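Local coordinates for malonyl CoA-acyl carrier protein transacylase (Clostridium perfringens, PDB 3PTW) that transfers the malonyl group of malonyl-CoA to acyl carrier protein, probably supplying the extender units of fatty-acid synthesis, at residues A2-L7 against V267-E272; I86-S91 against N257-M262; Y160-Q165 against S280-K285; D24-S29 against L74-K79. All coordinates share one frame; numbering follows the deposited sequence.

In the fold
Contacts 1 to 3 touch one another within the acyl transferase domain, contacts 1 and 2 buried and contact 3 partly so; contact 4 lies nearer the periphery. Contact 1 pairs neighbouring strands 4-8 and 269-273 of the six-stranded mixed sheet. Contact 2, centred about 10 Å away, packs helix 255-264 on strand 86-89, which leads into the presumed nucleophile elbow. Helix 278-286 follows strand 269-273 and carries contact 3, about 15 Å between centres from contact 1, to the hairpin of the antiparallel sheet. Contact 4 pairs early helices; it closes first along the chain, nested within the long loop closed by contact 1, and Leu74 reaches back to Phe6.

Contact 1 (A2-L7 against V267-E272); sequences AKLGFL and VDTFIE
Lys3 O accepts two backbone N-H groups from 267-272. Asp268 N reaches Lys3 O at 2.9 Å in the carbonyl plane, whereas Thr269 N comes to Lys3 O from above that plane at 3.2 Å. Beyond this fork the strands run parallel and the bonds straighten. Gly5 N gives its hydrogen to Thr269 O at 2.8 Å (170°), and Ile271 N gives one to Gly5 O at 2.9 Å (171°). Leu7 N completes the series on Ile271 O.

On one face of the sheet Leu4 lies beside Thr269, CD2 to CB 3.8 Å, and Phe6 follows beside Ile271. On the other face Leu7 slants across Phe270, whose CD1 is 4.0 Å from Leu7 CD2. Gly5 brings no side chain to that face, and Val267 CG2 comes within 3.2 Å of Gly5 N. The chi1 of Val267 (49°) sets CG2 opposite the backbone N, and this methyl also sits over the centre of the Phe270 ring. At the outer end the lysine chain bends until Lys3 NZ forms a long salt bridge with Asp268 OD2 at 3.4 Å. Thr269 OG1 donates to Asp268 OD1 from above the carboxylate plane, a second hold on that group.

Farther out, helices 255-264 and 278-286 pack against Leu7 and Phe270, while Phe6 turns its N-H and carbonyl to strand 86-89. The carboxylate of Glu272 accepts from Leu279 N and Ser280 N at the start of helix 278-286. Main-chain bonds thus link the buried strands, while the Lys3-Asp268 pair lies at their more exposed N-terminal approach.

Contact 2 (I86-S91 against N257-M262); sequences ISCGLS and NDIEKM
Met262 and Cys88 are brought together by their torsions. The thioether of Met262 runs out extended at chi2 (-179°) and then bends at chi3 (79°), which turns CE in under strand 86-89. The CB of Cys88 points toward the helix, and chi1 keeps SG between the backbone N and the carbonyl carbon, where it meets the methionine sulfur. The two sulfurs lie in van der Waals contact, Cys88 SG to Met262 SD 3.8 Å.

Met262 CE comes within 3.4 Å of Ile86 O, and it also packs on Ile86 CG2 at 4.0 Å. Ile86 and Met262 overlap along their flanks, their chains running opposite ways. One helical turn earlier, Asp258 meets the cysteine with CB, 4.0 Å from Cys88 SG. Ile259 adds a methyl to the same sulfur, CD1 to Cys88 SG 4.3 Å. The helix runs nearly antiparallel to the strand (171°), with the short axes 9.4 Å apart.

Met227 of strand 225-228 and Leu7 of strand 4-8 also contact Cys88. Asp258 OD2 accepts from Asn229 ND2, which also donates to Gly89 O, while Asn229 OD1 accepts a hydrogen bond from Ser91 N. Gly89 and Ser91 fit the GxSxG nucleophile elbow expected in this family, with Ser91 at a positive phi, its OG hydrogen-bonded to Arg116 NH2 and its side chain touching His199. No hydrogen bond crosses directly between helix and strand. Sulfur and aliphatic packing seats the helix beneath the strand, and the polar link from Asp258 to the probable nucleophile turn is relayed through Asn229.

Contact 3 (Y160-Q165 against S280-K285); sequences YNSPGQ and SGFVKK
Asn161 and Phe282 form the tight part of this contact. Asn161 CB stands over the centre of the Phe282 ring, 3.6 Å from the centroid and 9° off the ring normal, a CH-pi contact. Beyond CB, the amide of Asn161 is stacked on the ring at a shallow tilt of 28°. The backbone joins in, with Asn161 O 3.6 Å from Phe282 CB.

Gln165 takes the ring from another side. Its NE2 lies at the edge, 3.5 Å from Phe282 CE1, with the amide plane steeply inclined to the ring. The same nitrogen donates to Ser162 OG at 3.1 Å in a nearly straight bond, close to the amide plane, which fixes how the Gln165 amide is turned. Ser162 OG can accept there because chi1 (85°) sets it between the backbone N and the carbonyl carbon.

Toward solvent the packing is looser. The exposed Lys285 passes Gln165 with its aliphatic chain, CD 3.7 Å from Gln165 NE2. Pro163, also exposed, rests its ring against the helix backbone, CG 3.6 Å from Lys285 O. No hydrogen bond joins the two segments.

The partner of the helix is a tight hairpin: a type II turn spans Ser162 to Gln165, closed by Gln165 N on Ser162 O at 2.9 Å, with Gly164 at a positive phi. Asn161 and Ser162 both face Gln165, a classic beta bulge. Helix 278-286, packed on the sheet holding the probable nucleophile elbow, thus meets the antiparallel sheet through a bulged hairpin, consistent with the joining of large and small subdomains in malonyl-CoA:ACP transacylases.

Contact 4 (D24-S29 against L74-K79); sequences DNFEES and LTALDK
The C-terminal turns of helix 59-79 pack against the junction of helices 20-25 and 27-40, where Phe26, Glu28 and Ser29 gather round Ala76. Phe26 occupies the N-cap position of helix 27-40 and lays one ring face over the methyl of Ala76, CG to CB 3.9 Å. Ser29 OG approaches the same methyl at 3.6 Å from Ala76 CB, while its polar partner is Ala72 O, one turn earlier in the helix.

Glu28 lies along the outer side. Its CG sits between the backbone N and the carbonyl carbon (chi1 64°), and a second bend at chi2 (-90°) lays the carboxylate across the helix. On the way, Glu28 CB passes Thr75 CG2 at 3.7 Å. Glu28 OE2 then settles 3.4 Å from Ala76 CA, and it is equally near Lys79 CD, as the extended lysine crosses it at about a right angle. The charged ends stop short of a salt bridge. Instead, a water donates to Glu28 OE1 at 2.9 Å and accepts from Lys79 NZ at 3.1 Å, and so probably helps to couple the opposite charges.

Phe26 also meets the ring of Phe22 and the side chains of Leu298 and Leu301 of helix 298-315. The contact is a helix-to-helix packing in which a small alanine admits the close approach of the helix 27-40 start, with a water-bridged acid and lysine on its solvent side, in the helical part of the acyl transferase domain.

Contact 1 (A2-L7 against V267-E272)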
loop_
_atom_site.group_PDB
_atom_site.type_symbol
_atom_site.label_atom_id
_atom_site.label_comp_id
_atom_site.label_asym_id
_atom_site.label_seq_id
_atom_site.Cartn_x
_atom_site.Cartn_y
_atom_site.Cartn_z
ATOM N N ALA A 2 -11.062 13.115 -13.229
ATOM C CA ALA A 2 -10.192 13.833 -14.209
ATOM C C ALA A 2 -8.708 13.732 -13.824
ATOM O O ALA A 2 -8.378 13.139 -12.798
ATOM C CB ALA A 2 -10.641 15.312 -14.358
ATOM N N LYS A 3 -7.841 14.287 -14.678
ATOM C CA LYS A 3 -6.374 14.405 -14.482
ATOM C C LYS A 3 -5.665 13.457 -13.479
ATOM O O LYS A 3 -5.522 12.276 -13.769
ATOM C CB LYS A 3 -5.966 15.871 -14.250
ATOM C CG LYS A 3 -6.104 16.792 -15.457
ATOM C CD LYS A 3 -4.837 16.807 -16.323
ATOM C CE LYS A 3 -4.960 15.874 -17.520
ATOM N NZ LYS A 3 -6.048 16.323 -18.450
ATOM N N LEU A 4 -5.240 13.971 -12.321
ATOM C CA LEU A 4 -4.250 13.278 -11.472
ATOM C C LEU A 4 -4.797 12.358 -10.387
ATOM O O LEU A 4 -5.675 12.749 -9.617
ATOM C CB LEU A 4 -3.294 14.273 -10.795
ATOM C CG LEU A 4 -2.800 15.548 -11.489
ATOM C CD1 LEU A 4 -1.803 16.229 -10.563
ATOM C CD2 LEU A 4 -2.182 15.302 -12.865
ATOM N N GLY A 5 -4.234 11.151 -10.313
ATOM C CA GLY A 5 -4.497 10.212 -9.211
ATOM C C GLY A 5 -3.235 9.912 -8.404
ATOM O O GLY A 5 -2.176 9.676 -8.981
ATOM N N PHE A 6 -3.334 9.925 -7.073
ATOM C CA PHE A 6 -2.165 9.662 -6.205
ATOM C C PHE A 6 -2.116 8.185 -5.798
ATOM O O PHE A 6 -3.143 7.590 -5.456
ATOM C CB PHE A 6 -2.197 10.510 -4.926
ATOM C CG PHE A 6 -1.840 11.971 -5.117
ATOM C CD1 PHE A 6 -1.195 12.422 -6.256
ATOM C CD2 PHE A 6 -2.111 12.885 -4.104
ATOM C CE1 PHE A 6 -0.861 13.780 -6.402
ATOM C CE2 PHE A 6 -1.773 14.245 -4.237
ATOM C CZ PHE A 6 -1.150 14.684 -5.381
ATOM N N LEU A 7 -0.921 7.609 -5.824
ATOM C CA LEU A 7 -0.718 6.238 -5.362
ATOM C C LEU A 7 0.329 6.298 -4.265
ATOM O O LEU A 7 1.396 6.897 -4.444
ATOM C CB LEU A 7 -0.233 5.322 -6.499
ATOM C CG LEU A 7 -1.077 5.222 -7.775
ATOM C CD1 LEU A 7 -0.352 4.405 -8.820
ATOM C CD2 LEU A 7 -2.475 4.668 -7.527
ATOM N N VAL A 267 -8.950 9.486 -14.207
ATOM C CA VAL A 267 -7.522 9.754 -14.014
ATOM C C VAL A 267 -6.755 9.287 -15.249
ATOM O O VAL A 267 -6.950 8.173 -15.731
ATOM C CB VAL A 267 -6.916 9.191 -12.668
ATOM C CG1 VAL A 267 -7.278 7.776 -12.466
ATOM C CG2 VAL A 267 -5.406 9.295 -12.653
ATOM N N ASP A 268 -5.913 10.165 -15.769
ATOM C CA ASP A 268 -5.066 9.838 -16.900
ATOM C C ASP A 268 -3.590 9.994 -16.525
ATOM O O ASP A 268 -2.707 9.690 -17.327
ATOM C CB ASP A 268 -5.436 10.704 -18.119
ATOM C CG ASP A 268 -5.228 12.190 -17.878
ATOM O OD1 ASP A 268 -4.745 12.581 -16.793
ATOM O OD2 ASP A 268 -5.547 12.982 -18.790
ATOM N N THR A 269 -3.341 10.444 -15.294
ATOM C CA THR A 269 -1.985 10.675 -14.803
ATOM C C THR A 269 -1.841 10.163 -13.364
ATOM O O THR A 269 -2.484 10.662 -12.450
ATOM C CB THR A 269 -1.597 12.170 -14.898
ATOM O OG1 THR A 269 -2.025 12.701 -16.160
ATOM C CG2 THR A 269 -0.088 12.368 -14.753
ATOM N N PHE A 270 -1.019 9.135 -13.191
ATOM C CA PHE A 270 -0.773 8.541 -11.885
ATOM C C PHE A 270 0.565 8.995 -11.342
ATOM O O PHE A 270 1.579 8.950 -12.037
ATOM C CB PHE A 270 -0.809 7.021 -11.963
ATOM C CG PHE A 270 -2.172 6.468 -12.210
ATOM C CD1 PHE A 270 -3.020 6.176 -11.146
ATOM C CD2 PHE A 270 -2.622 6.250 -13.505
ATOM C CE1 PHE A 270 -4.294 5.649 -11.371
ATOM C CE2 PHE A 270 -3.903 5.722 -13.741
ATOM C CZ PHE A 270 -4.730 5.421 -12.672
ATOM N N ILE A 271 0.543 9.462 -10.104
ATOM C CA ILE A 271 1.758 9.844 -9.405
ATOM C C ILE A 271 1.905 8.928 -8.199
ATOM O O ILE A 271 1.121 9.030 -7.250
ATOM C CB ILE A 271 1.713 11.297 -8.890
ATOM C CG1 ILE A 271 1.124 12.251 -9.943
ATOM C CG2 ILE A 271 3.096 11.714 -8.355
ATOM C CD1 ILE A 271 2.111 12.868 -10.902
ATOM N N GLU A 272 2.903 8.043 -8.250
ATOM C CA GLU A 272 3.275 7.220 -7.107
ATOM C C GLU A 272 4.067 8.074 -6.121
ATOM O O GLU A 272 5.035 8.711 -6.488
ATOM C CB GLU A 272 4.083 6.002 -7.558
ATOM C CG GLU A 272 4.644 5.130 -6.435
ATOM C CD GLU A 272 5.036 3.743 -6.931
ATOM O OE1 GLU A 272 5.404 3.627 -8.122
ATOM O OE2 GLU A 272 4.979 2.760 -6.136
#

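Contact 2 (I86-S91 against N257-M262)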
loop_
_atom_site.group_PDB
_atom_site.type_symbol
_atom_site.label_atom_id
_atom_site.label_comp_id
_atom_site.label_asym_id
_atom_site.label_seq_id
_atom_site.Cartn_x
_atom_site.Cartn_y
_atom_site.Cartn_z
ATOM N N ILE A 86 -8.286 11.989 -6.069
ATOM C CA ILE A 86 -8.505 10.550 -6.278
ATOM C C ILE A 86 -7.217 9.794 -5.973
ATOM O O ILE A 86 -6.202 9.985 -6.648
ATOM C CB ILE A 86 -8.993 10.195 -7.722
ATOM C CG1 ILE A 86 -10.032 11.207 -8.235
ATOM C CG2 ILE A 86 -9.555 8.772 -7.747
ATOM C CD1 ILE A 86 -10.348 11.108 -9.757
ATOM N N SER A 87 -7.248 8.951 -4.944
ATOM C CA SER A 87 -6.044 8.245 -4.511
ATOM C C SER A 87 -6.305 6.831 -4.013
ATOM O O SER A 87 -7.443 6.442 -3.759
ATOM C CB SER A 87 -5.274 9.059 -3.461
ATOM O OG SER A 87 -5.985 9.185 -2.245
ATOM N N CYS A 88 -5.234 6.053 -3.912
ATOM C CA CYS A 88 -5.297 4.754 -3.264
ATOM C C CYS A 88 -3.901 4.281 -2.983
ATOM O O CYS A 88 -2.930 4.960 -3.349
ATOM C CB CYS A 88 -6.073 3.732 -4.105
ATOM S SG CYS A 88 -5.175 2.894 -5.381
ATOM N N GLY A 89 -3.821 3.134 -2.314
ATOM C CA GLY A 89 -2.573 2.461 -2.002
ATOM C C GLY A 89 -2.718 0.957 -2.186
ATOM O O GLY A 89 -3.730 0.471 -2.720
ATOM N N LEU A 90 -1.704 0.216 -1.747
ATOM C CA LEU A 90 -1.709 -1.242 -1.872
ATOM C C LEU A 90 -1.388 -1.764 -0.488
ATOM O O LEU A 90 -0.215 -1.774 -0.073
ATOM C CB LEU A 90 -0.668 -1.688 -2.916
ATOM C CG LEU A 90 -0.316 -3.132 -3.352
ATOM C CD1 LEU A 90 -0.656 -4.247 -2.369
ATOM C CD2 LEU A 90 -0.877 -3.474 -4.666
ATOM N N SER A 91 -2.451 -2.159 0.226
ATOM C CA SER A 91 -2.413 -2.473 1.658
ATOM C C SER A 91 -2.089 -1.216 2.491
ATOM O O SER A 91 -2.992 -0.417 2.766
ATOM C CB SER A 91 -1.492 -3.674 1.971
ATOM O OG SER A 91 -1.470 -3.967 3.361
ATOM N N ASN A 257 -8.398 -3.716 -9.478
ATOM C CA ASN A 257 -9.741 -3.138 -9.585
ATOM C C ASN A 257 -9.735 -1.650 -9.196
ATOM O O ASN A 257 -10.403 -0.818 -9.842
ATOM C CB ASN A 257 -10.746 -3.909 -8.731
ATOM C CG ASN A 257 -10.694 -5.420 -8.962
ATOM O OD1 ASN A 257 -9.724 -6.101 -8.602
ATOM N ND2 ASN A 257 -11.751 -5.947 -9.542
ATOM N N ASP A 258 -8.969 -1.332 -8.151
ATOM C CA ASP A 258 -8.805 0.047 -7.683
ATOM C C ASP A 258 -8.308 0.939 -8.814
ATOM O O ASP A 258 -8.896 1.982 -9.087
ATOM C CB ASP A 258 -7.824 0.128 -6.499
ATOM C CG ASP A 258 -8.432 -0.344 -5.199
ATOM O OD1 ASP A 258 -9.677 -0.284 -5.050
ATOM O OD2 ASP A 258 -7.662 -0.755 -4.300
ATOM N N ILE A 259 -7.238 0.505 -9.480
ATOM C CA ILE A 259 -6.651 1.263 -10.591
ATOM C C ILE A 259 -7.673 1.438 -11.715
ATOM O O ILE A 259 -7.865 2.544 -12.219
ATOM C CB ILE A 259 -5.356 0.598 -11.122
ATOM C CG1 ILE A 259 -4.298 0.526 -10.016
ATOM C CG2 ILE A 259 -4.842 1.319 -12.394
ATOM C CD1 ILE A 259 -3.924 1.904 -9.375
ATOM N N GLU A 260 -8.330 0.336 -12.068
ATOM C CA GLU A 260 -9.349 0.299 -13.116
ATOM C C GLU A 260 -10.436 1.347 -12.843
ATOM O O GLU A 260 -10.817 2.106 -13.735
ATOM C CB GLU A 260 -9.938 -1.135 -13.193
ATOM C CG GLU A 260 -9.975 -1.769 -14.585
ATOM C CD GLU A 260 -9.326 -3.180 -14.649
ATOM O OE1 GLU A 260 -8.451 -3.372 -15.525
ATOM O OE2 GLU A 260 -9.677 -4.081 -13.854
ATOM N N LYS A 261 -10.920 1.395 -11.602
ATOM C CA LYS A 261 -11.926 2.366 -11.192
ATOM C C LYS A 261 -11.407 3.799 -11.238
ATOM O O LYS A 261 -12.129 4.725 -11.632
ATOM C CB LYS A 261 -12.481 2.031 -9.804
ATOM C CG LYS A 261 -13.452 0.855 -9.805
ATOM C CD LYS A 261 -14.812 1.261 -10.357
ATOM C CE LYS A 261 -15.631 0.034 -10.730
ATOM N NZ LYS A 261 -15.371 -0.399 -12.140
ATOM N N MET A 262 -10.144 3.980 -10.853
ATOM C CA MET A 262 -9.523 5.295 -10.923
ATOM C C MET A 262 -9.554 5.790 -12.369
ATOM O O MET A 262 -9.919 6.934 -12.625
ATOM C CB MET A 262 -8.090 5.267 -10.365
ATOM C CG MET A 262 -8.034 5.165 -8.844
ATOM S SD MET A 262 -6.383 5.162 -8.119
ATOM C CE MET A 262 -5.992 6.922 -8.164
#

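Contact 3 (Y160-Q165 against S280-K285)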
loop_
_atom_site.group_PDB
_atom_site.type_symbol
_atom_site.label_atom_id
_atom_site.label_comp_id
_atom_site.label_asym_id
_atom_site.label_seq_id
_atom_site.Cartn_x
_atom_site.Cartn_y
_atom_site.Cartn_z
ATOM N N TYR A 160 -4.244 -8.890 -5.907
ATOM C CA TYR A 160 -4.527 -8.887 -7.344
ATOM C C TYR A 160 -3.945 -7.571 -7.856
ATOM O O TYR A 160 -4.563 -6.518 -7.762
ATOM C CB TYR A 160 -6.034 -9.037 -7.627
ATOM C CG TYR A 160 -6.542 -10.386 -7.185
ATOM C CD1 TYR A 160 -6.529 -11.484 -8.064
ATOM C CD2 TYR A 160 -6.979 -10.597 -5.867
ATOM C CE1 TYR A 160 -6.965 -12.752 -7.647
ATOM C CE2 TYR A 160 -7.411 -11.860 -5.446
ATOM C CZ TYR A 160 -7.398 -12.925 -6.347
ATOM O OH TYR A 160 -7.815 -14.167 -5.948
ATOM N N ASN A 161 -2.719 -7.644 -8.353
ATOM C CA ASN A 161 -1.931 -6.446 -8.593
ATOM C C ASN A 161 -1.940 -5.955 -10.029
ATOM O O ASN A 161 -1.908 -4.744 -10.261
ATOM C CB ASN A 161 -0.505 -6.632 -8.073
ATOM C CG ASN A 161 -0.457 -6.838 -6.556
ATOM O OD1 ASN A 161 -1.243 -6.258 -5.808
ATOM N ND2 ASN A 161 0.468 -7.656 -6.108
ATOM N N SER A 162 -1.973 -6.894 -10.982
ATOM C CA SER A 162 -1.988 -6.578 -12.412
ATOM C C SER A 162 -2.243 -7.876 -13.197
ATOM O O SER A 162 -2.220 -8.942 -12.595
ATOM C CB SER A 162 -0.668 -5.906 -12.834
ATOM O OG SER A 162 0.333 -6.858 -13.134
ATOM N N PRO A 163 -2.483 -7.798 -14.537
ATOM C CA PRO A 163 -2.727 -9.031 -15.327
ATOM C C PRO A 163 -1.534 -9.986 -15.237
ATOM O O PRO A 163 -0.402 -9.588 -15.520
ATOM C CB PRO A 163 -2.863 -8.525 -16.774
ATOM C CG PRO A 163 -3.054 -7.035 -16.671
ATOM C CD PRO A 163 -2.375 -6.605 -15.397
ATOM N N GLY A 164 -1.767 -11.228 -14.845
ATOM C CA GLY A 164 -0.637 -12.139 -14.614
ATOM C C GLY A 164 0.209 -11.889 -13.359
ATOM O O GLY A 164 1.290 -12.478 -13.202
ATOM N N GLN A 165 -0.264 -11.034 -12.455
ATOM C CA GLN A 165 0.435 -10.832 -11.167
ATOM C C GLN A 165 -0.504 -10.872 -9.959
ATOM O O GLN A 165 -1.160 -9.880 -9.607
ATOM C CB GLN A 165 1.310 -9.579 -11.194
ATOM C CG GLN A 165 2.634 -9.811 -11.922
ATOM C CD GLN A 165 3.609 -8.675 -11.745
ATOM O OE1 GLN A 165 4.688 -8.852 -11.171
ATOM N NE2 GLN A 165 3.238 -7.495 -12.225
ATOM N N SER A 280 3.822 2.045 -9.773
ATOM C CA SER A 280 4.030 2.502 -11.149
ATOM C C SER A 280 4.123 1.300 -12.072
ATOM O O SER A 280 3.488 1.260 -13.137
ATOM C CB SER A 280 5.320 3.336 -11.277
ATOM O OG SER A 280 5.145 4.653 -10.801
ATOM N N GLY A 281 4.927 0.328 -11.661
ATOM C CA GLY A 281 5.106 -0.906 -12.436
ATOM C C GLY A 281 3.808 -1.639 -12.708
ATOM O O GLY A 281 3.586 -2.136 -13.818
ATOM N N PHE A 282 2.957 -1.725 -11.692
ATOM C CA PHE A 282 1.650 -2.379 -11.817
ATOM C C PHE A 282 0.701 -1.597 -12.724
ATOM O O PHE A 282 0.044 -2.193 -13.575
ATOM C CB PHE A 282 0.992 -2.609 -10.447
ATOM C CG PHE A 282 1.721 -3.611 -9.549
ATOM C CD1 PHE A 282 2.202 -4.828 -10.049
ATOM C CD2 PHE A 282 1.866 -3.350 -8.180
ATOM C CE1 PHE A 282 2.861 -5.752 -9.209
ATOM C CE2 PHE A 282 2.520 -4.261 -7.325
ATOM C CZ PHE A 282 3.015 -5.472 -7.844
ATOM N N VAL A 283 0.638 -0.272 -12.556
ATOM C CA VAL A 283 -0.223 0.558 -13.407
ATOM C C VAL A 283 0.116 0.424 -14.900
ATOM O O VAL A 283 -0.784 0.231 -15.729
ATOM C CB VAL A 283 -0.194 2.048 -13.018
ATOM C CG1 VAL A 283 -1.050 2.874 -14.009
ATOM C CG2 VAL A 283 -0.700 2.234 -11.581
ATOM N N LYS A 284 1.403 0.521 -15.232
ATOM C CA LYS A 284 1.846 0.451 -16.626
ATOM C C LYS A 284 1.441 -0.850 -17.316
ATOM O O LYS A 284 1.212 -0.857 -18.520
ATOM C CB LYS A 284 3.357 0.674 -16.749
ATOM C CG LYS A 284 3.799 2.098 -16.471
ATOM C CD LYS A 284 5.312 2.203 -16.395
ATOM C CE LYS A 284 5.926 2.746 -17.669
ATOM N NZ LYS A 284 7.389 3.030 -17.461
ATOM N N LYS A 285 1.348 -1.930 -16.539
ATOM C CA LYS A 285 0.878 -3.241 -17.016
ATOM C C LYS A 285 -0.643 -3.351 -17.087
ATOM O O LYS A 285 -1.166 -4.158 -17.864
ATOM C CB LYS A 285 1.421 -4.360 -16.123
ATOM C CG LYS A 285 2.881 -4.679 -16.385
ATOM C CD LYS A 285 3.539 -5.444 -15.250
ATOM C CE LYS A 285 5.019 -5.062 -15.212
ATOM N NZ LYS A 285 5.822 -6.049 -14.494
#

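Contact 4 (D24-S29 against L74-K79)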
loop_
_atom_site.group_PDB
_atom_site.type_symbol
_atom_site.label_atom_id
_atom_site.label_comp_id
_atom_site.label_asym_id
_atom_site.label_seq_id
_atom_site.Cartn_x
_atom_site.Cartn_y
_atom_site.Cartn_z
ATOM N N ASP A 24 15.865 17.139 3.973
ATOM C CA ASP A 24 16.906 18.166 3.885
ATOM C C ASP A 24 16.559 19.348 2.993
ATOM O O ASP A 24 17.166 20.411 3.108
ATOM C CB ASP A 24 18.228 17.554 3.411
ATOM C CG ASP A 24 18.798 16.556 4.399
ATOM O OD1 ASP A 24 18.407 16.597 5.575
ATOM O OD2 ASP A 24 19.652 15.734 3.999
ATOM N N ASN A 25 15.588 19.174 2.104
ATOM C CA ASN A 25 15.352 20.187 1.065
ATOM C C ASN A 25 14.011 20.900 1.153
ATOM O O ASN A 25 13.813 21.924 0.506
ATOM C CB ASN A 25 15.550 19.573 -0.324
ATOM C CG ASN A 25 16.972 19.122 -0.550
ATOM O OD1 ASN A 25 17.849 19.930 -0.833
ATOM N ND2 ASN A 25 17.213 17.827 -0.405
ATOM N N PHE A 26 13.095 20.358 1.954
ATOM C CA PHE A 26 11.799 20.988 2.142
ATOM C C PHE A 26 11.453 21.094 3.618
ATOM O O PHE A 26 11.440 20.086 4.327
ATOM C CB PHE A 26 10.722 20.244 1.338
ATOM C CG PHE A 26 11.064 20.107 -0.117
ATOM C CD1 PHE A 26 10.999 21.216 -0.966
ATOM C CD2 PHE A 26 11.526 18.898 -0.624
ATOM C CE1 PHE A 26 11.355 21.101 -2.311
ATOM C CE2 PHE A 26 11.884 18.769 -1.969
ATOM C CZ PHE A 26 11.795 19.872 -2.813
ATOM N N GLU A 27 11.185 22.317 4.078
ATOM C CA GLU A 27 10.926 22.568 5.502
ATOM C C GLU A 27 9.708 21.815 5.984
ATOM O O GLU A 27 9.722 21.265 7.074
ATOM C CB GLU A 27 10.754 24.064 5.794
ATOM C CG GLU A 27 12.069 24.809 5.998
ATOM C CD GLU A 27 12.757 24.454 7.315
ATOM O OE1 GLU A 27 12.069 24.400 8.361
ATOM O OE2 GLU A 27 13.989 24.244 7.304
ATOM N N GLU A 28 8.670 21.792 5.149
ATOM C CA GLU A 28 7.428 21.084 5.437
ATOM C C GLU A 28 7.604 19.559 5.522
ATOM O O GLU A 28 6.806 18.877 6.159
ATOM C CB GLU A 28 6.341 21.457 4.412
ATOM C CG GLU A 28 6.616 21.045 2.959
ATOM C CD GLU A 28 7.354 22.112 2.147
ATOM O OE1 GLU A 28 8.030 22.979 2.742
ATOM O OE2 GLU A 28 7.266 22.070 0.895
ATOM N N SER A 29 8.647 19.032 4.888
ATOM C CA SER A 29 8.944 17.604 4.965
ATOM C C SER A 29 9.714 17.313 6.259
ATOM O O SER A 29 9.455 16.312 6.940
ATOM C CB SER A 29 9.730 17.134 3.732
ATOM O OG SER A 29 8.990 17.346 2.538
ATOM N N LEU A 74 4.359 13.978 0.140
ATOM C CA LEU A 74 3.067 14.557 -0.200
ATOM C C LEU A 74 2.956 16.049 0.168
ATOM O O LEU A 74 2.420 16.850 -0.614
ATOM C CB LEU A 74 1.955 13.778 0.497
ATOM C CG LEU A 74 0.543 14.384 0.440
ATOM C CD1 LEU A 74 0.031 14.454 -1.002
ATOM C CD2 LEU A 74 -0.406 13.586 1.329
ATOM N N THR A 75 3.425 16.406 1.370
ATOM C CA THR A 75 3.318 17.783 1.870
ATOM C C THR A 75 4.077 18.749 0.968
ATOM O O THR A 75 3.590 19.839 0.680
ATOM C CB THR A 75 3.854 17.935 3.341
ATOM O OG1 THR A 75 3.364 16.866 4.156
ATOM C CG2 THR A 75 3.387 19.237 3.952
ATOM N N ALA A 76 5.271 18.346 0.538
ATOM C CA ALA A 76 6.102 19.153 -0.361
ATOM C C ALA A 76 5.480 19.237 -1.745
ATOM O O ALA A 76 5.468 20.298 -2.366
ATOM C CB ALA A 76 7.499 18.579 -0.445
ATOM N N LEU A 77 4.958 18.115 -2.231
ATOM C CA LEU A 77 4.175 18.122 -3.471
ATOM C C LEU A 77 3.022 19.128 -3.375
ATOM O O LEU A 77 2.775 19.893 -4.311
ATOM C CB LEU A 77 3.651 16.723 -3.791
ATOM C CG LEU A 77 4.281 15.881 -4.910
ATOM C CD1 LEU A 77 5.659 16.343 -5.357
ATOM C CD2 LEU A 77 4.311 14.393 -4.541
ATOM N N ASP A 78 2.359 19.154 -2.223
ATOM C CA ASP A 78 1.204 20.033 -1.997
ATOM C C ASP A 78 1.604 21.507 -2.099
ATOM O O ASP A 78 0.956 22.272 -2.810
ATOM C CB ASP A 78 0.552 19.724 -0.643
ATOM C CG ASP A 78 -0.796 20.409 -0.454
ATOM O OD1 ASP A 78 -1.718 20.231 -1.276
ATOM O OD2 ASP A 78 -0.941 21.120 0.552
ATOM N N LYS A 79 2.689 21.892 -1.425
ATOM C CA LYS A 79 3.187 23.276 -1.499
ATOM C C LYS A 79 3.581 23.677 -2.927
ATOM O O LYS A 79 3.495 24.842 -3.298
ATOM C CB LYS A 79 4.381 23.486 -0.563
ATOM C CG LYS A 79 4.622 24.953 -0.223
ATOM C CD LYS A 79 6.042 25.185 0.239
ATOM C CE LYS A 79 6.272 26.649 0.542
ATOM N NZ LYS A 79 7.602 26.883 1.171
HETATM O O HOH W 1 9.499 24.449 0.692
#